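PDB 1O1Y: glutamine amidotransferase domain-containing protein from Thermotoga maritima, which is a putative glutamine amidotransferase that probably hydrolyses glutamine to supply ammonia for transfer to an acceptor. Local coordinates for residues G120-W125 / Q148-T153. Sequence-based numbering, arbitrary orientation.
With SO4 (sulfate ion), chain C.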
ATOM      1  N   GLY A 120      17.491  -4.045  -9.105  1.00 16.20           N
ATOM      2  CA  GLY A 120      17.562  -4.689  -7.805  1.00 17.02           C
ATOM      3  C   GLY A 120      16.326  -4.491  -6.946  1.00 14.70           C
ATOM      4  O   GLY A 120      15.467  -3.647  -7.227  1.00 13.28           O
ATOM      5  N   GLU A 121      16.223  -5.306  -5.910  1.00 12.17           N
ATOM      6  CA  GLU A 121      15.145  -5.162  -4.947  1.00 13.27           C
ATOM      7  C   GLU A 121      15.399  -3.940  -4.057  1.00 13.74           C
ATOM      8  O   GLU A 121      16.542  -3.543  -3.830  1.00 13.45           O
ATOM      9  CB  GLU A 121      15.043  -6.374  -4.044  1.00 14.25           C
ATOM     10  CG  GLU A 121      14.599  -7.659  -4.706  1.00 21.26           C
ATOM     11  CD  GLU A 121      14.424  -8.772  -3.688  1.00 33.90           C
ATOM     12  OE1 GLU A 121      13.301  -9.286  -3.481  1.00 45.70           O
ATOM     13  OE2 GLU A 121      15.417  -9.093  -3.051  1.00 27.95           O
ATOM     14  N   GLU A 122      14.324  -3.357  -3.568  1.00 12.79           N
ATOM     15  CA  GLU A 122      14.381  -2.338  -2.541  1.00 12.97           C
ATOM     16  C   GLU A 122      13.848  -2.947  -1.256  1.00 11.28           C
ATOM     17  O   GLU A 122      12.653  -3.229  -1.141  1.00 12.33           O
ATOM     18  CB  GLU A 122      13.557  -1.127  -2.966  1.00 12.30           C
ATOM     19  CG  GLU A 122      14.175  -0.294  -4.094  1.00 13.59           C
ATOM     20  CD  GLU A 122      13.387   0.983  -4.385  1.00 19.95           C
ATOM     21  OE1 GLU A 122      12.134   0.941  -4.518  1.00 17.51           O
ATOM     22  OE2 GLU A 122      14.008   2.064  -4.520  1.00 16.78           O
ATOM     23  N   ILE A 123      14.748  -3.210  -0.306  1.00 12.22           N
ATOM     24  CA  ILE A 123      14.354  -3.721   0.982  1.00 11.34           C
ATOM     25  C   ILE A 123      15.056  -2.838   2.004  1.00 11.96           C
ATOM     26  O   ILE A 123      16.277  -2.873   2.143  1.00 11.34           O
ATOM     27  CB  ILE A 123      14.737  -5.167   1.196  1.00 11.37           C
ATOM     28  CG1 ILE A 123      14.091  -6.054   0.131  1.00 13.57           C
ATOM     29  CG2 ILE A 123      14.325  -5.585   2.628  1.00 16.00           C
ATOM     30  CD1 ILE A 123      14.523  -7.512   0.195  1.00 18.36           C
ATOM     31  N   GLY A 124      14.279  -1.996   2.662  1.00 10.31           N
ATOM     32  CA  GLY A 124      14.860  -1.026   3.578  1.00 12.18           C
ATOM     33  C   GLY A 124      14.360   0.372   3.374  1.00 11.20           C
ATOM     34  O   GLY A 124      13.312   0.572   2.799  1.00 10.92           O
ATOM     35  N   TRP A 125      15.162   1.352   3.807  1.00 10.76           N
ATOM     36  CA  TRP A 125      14.705   2.740   3.804  1.00 10.85           C
ATOM     37  C   TRP A 125      15.332   3.491   2.628  1.00  9.86           C
ATOM     38  O   TRP A 125      16.552   3.437   2.438  1.00 10.65           O
ATOM     39  CB  TRP A 125      15.086   3.373   5.160  1.00 11.26           C
ATOM     40  CG  TRP A 125      14.226   2.858   6.266  1.00  9.14           C
ATOM     41  CD1 TRP A 125      14.514   1.846   7.130  1.00 11.20           C
ATOM     42  CD2 TRP A 125      12.924   3.333   6.625  1.00  8.25           C
ATOM     43  NE1 TRP A 125      13.459   1.668   8.008  1.00  8.69           N
ATOM     44  CE2 TRP A 125      12.481   2.569   7.720  1.00  8.71           C
ATOM     45  CE3 TRP A 125      12.103   4.342   6.156  1.00  8.98           C
ATOM     46  CZ2 TRP A 125      11.257   2.777   8.327  1.00  8.82           C
ATOM     47  CZ3 TRP A 125      10.899   4.556   6.750  1.00  9.60           C
ATOM     48  CH2 TRP A 125      10.484   3.773   7.849  1.00 10.11           C
ATOM     49  N   GLN A 148      10.616   0.280   1.975  1.00 10.96           N
ATOM     50  CA  GLN A 148      10.407  -0.515   0.764  1.00  9.71           C
ATOM     51  C   GLN A 148      10.653  -1.965   1.058  1.00  9.18           C
ATOM     52  O   GLN A 148      11.585  -2.335   1.805  1.00 11.21           O
ATOM     53  CB  GLN A 148      11.402  -0.125  -0.338  1.00  8.61           C
ATOM     54  CG  GLN A 148      11.247   1.324  -0.817  1.00 10.96           C
ATOM     55  CD  GLN A 148      10.116   1.509  -1.803  1.00 12.97           C
ATOM     56  OE1 GLN A 148       9.223   0.661  -1.920  1.00 12.96           O
ATOM     57  NE2 GLN A 148      10.151   2.637  -2.532  1.00 12.12           N
ATOM     58  N   TRP A 149       9.855  -2.810   0.442  1.00 10.59           N
ATOM     59  CA  TRP A 149      10.111  -4.227   0.465  1.00 11.81           C
ATOM     60  C   TRP A 149       9.535  -4.862  -0.800  1.00 11.73           C
ATOM     61  O   TRP A 149       8.503  -5.515  -0.770  1.00 12.55           O
ATOM     62  CB  TRP A 149       9.513  -4.880   1.711  1.00 12.69           C
ATOM     63  CG  TRP A 149      10.183  -6.219   2.029  1.00 13.83           C
ATOM     64  CD1 TRP A 149      10.433  -7.244   1.169  1.00 23.97           C
ATOM     65  CD2 TRP A 149      10.714  -6.632   3.297  1.00 10.99           C
ATOM     66  NE1 TRP A 149      11.093  -8.259   1.821  1.00 24.32           N
ATOM     67  CE2 TRP A 149      11.254  -7.913   3.134  1.00 21.79           C
ATOM     68  CE3 TRP A 149      10.795  -6.037   4.552  1.00 16.10           C
ATOM     69  CZ2 TRP A 149      11.850  -8.609   4.189  1.00 21.06           C
ATOM     70  CZ3 TRP A 149      11.371  -6.737   5.592  1.00 18.36           C
ATOM     71  CH2 TRP A 149      11.890  -7.995   5.403  1.00 18.99           C
ATOM     72  N   HIS A 150      10.223  -4.681  -1.924  1.00 11.13           N
ATOM     73  CA  HIS A 150       9.672  -5.131  -3.204  1.00 11.81           C
ATOM     74  C   HIS A 150      10.779  -5.430  -4.197  1.00 11.85           C
ATOM     75  O   HIS A 150      11.818  -4.790  -4.199  1.00 11.34           O
ATOM     76  CB  HIS A 150       8.682  -4.096  -3.783  1.00 11.96           C
ATOM     77  CG  HIS A 150       9.337  -2.910  -4.419  1.00 15.25           C
ATOM     78  ND1 HIS A 150       9.526  -2.810  -5.786  1.00 16.76           N
ATOM     79  CD2 HIS A 150       9.884  -1.792  -3.882  1.00 16.34           C
ATOM     80  CE1 HIS A 150      10.167  -1.682  -6.055  1.00 18.30           C
ATOM     81  NE2 HIS A 150      10.415  -1.058  -4.915  1.00 15.36           N
ATOM     82  N   GLY A 151      10.482  -6.383  -5.068  1.00 10.42           N
ATOM     83  CA  GLY A 151      11.301  -6.725  -6.196  1.00 10.08           C
ATOM     84  C   GLY A 151      10.644  -6.428  -7.528  1.00 12.10           C
ATOM     85  O   GLY A 151      11.342  -6.380  -8.525  1.00 13.40           O
ATOM     86  N   ASP A 152       9.334  -6.275  -7.542  1.00 11.17           N
ATOM     87  CA  ASP A 152       8.611  -6.004  -8.792  1.00 12.24           C
ATOM     88  C   ASP A 152       8.303  -4.529  -8.885  1.00 11.23           C
ATOM     89  O   ASP A 152       8.274  -3.788  -7.882  1.00 11.76           O
ATOM     90  CB  ASP A 152       7.301  -6.778  -8.873  1.00 11.79           C
ATOM     91  CG  ASP A 152       7.483  -8.251  -9.259  1.00 16.91           C
ATOM     92  OD1 ASP A 152       8.639  -8.740  -9.486  1.00 14.17           O
ATOM     93  OD2 ASP A 152       6.469  -9.007  -9.320  1.00 23.81           O
ATOM     94  N   THR A 153       8.075  -4.105 -10.110  1.00 11.65           N
ATOM     95  CA  THR A 153       7.579  -2.758 -10.417  1.00 11.09           C
ATOM     96  C   THR A 153       6.540  -2.796 -11.543  1.00 12.22           C
ATOM     97  O   THR A 153       6.049  -3.840 -11.908  1.00 12.10           O
ATOM     98  CB  THR A 153       8.815  -1.819 -10.730  1.00 13.07           C
ATOM     99  OG1 THR A 153       8.409  -0.436 -10.769  1.00 11.69           O
ATOM    100  CG2 THR A 153       9.432  -2.129 -12.037  1.00 12.55           C
TER
HETATM  101  S   SO4 C 402       7.601  -8.399  -4.930  0.50 29.95           S
HETATM  102  O1  SO4 C 402       8.810  -8.776  -4.226  0.50 22.51           O
HETATM  103  O2  SO4 C 402       7.522  -6.980  -5.351  0.50 16.94           O
HETATM  104  O3  SO4 C 402       6.521  -8.599  -3.965  0.50 36.85           O
HETATM  105  O4  SO4 C 402       7.327  -9.270  -6.085  0.50 28.83           O
HETATM  106  O   HOH W   1      11.700 -10.348  -0.850  1.00 49.34           O
HETATM  107  O   HOH W   2      12.502   4.261  -3.339  1.00 19.83           O
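Glu122 and His150 face each other as an antiparallel hydrogen-bonded pair where edge strand 122-123 joins strand 143-150 in the mixed sheet of the glutamine amidotransferase domain. Two backbone bonds join them, and two more join Gly124 to Gln148; Trp149 and His150 both face Glu122, a classic beta bulge. On the buried face the packing is tight: His150 NE2 gives a bond of 2.7 Å to Glu122 OE1, nearly straight at 162°, lying close to the ring plane and using the anti lone pair of the oxygen. The carboxylate stands almost perpendicular to the imidazole, at 85°. His150 ND1 gives a more bent bond to Asp152 O (2.6 Å), and together the two fix the ring's rotation. A bend at chi2 (-80°) lays the Gln148 amide beside this carboxylate; water links NE2 to Glu122 OE2, and Gln172 bonds to both side chains. On the opposite, partly exposed face, touched by helix 201-206, Ile123 CG2 sits over the six-membered ring of Trp149 (CH-pi), whose NE1 bonds to Glu203. The solvent side is Glu121, salt-bridged to Lys207; beyond it Gly151 N and Asp152 N hold a sulfate, probably from the crystallisation liquor. With acceptors at both nitrogens, His150 is probably doubly protonated, a charge Glu122 would favour.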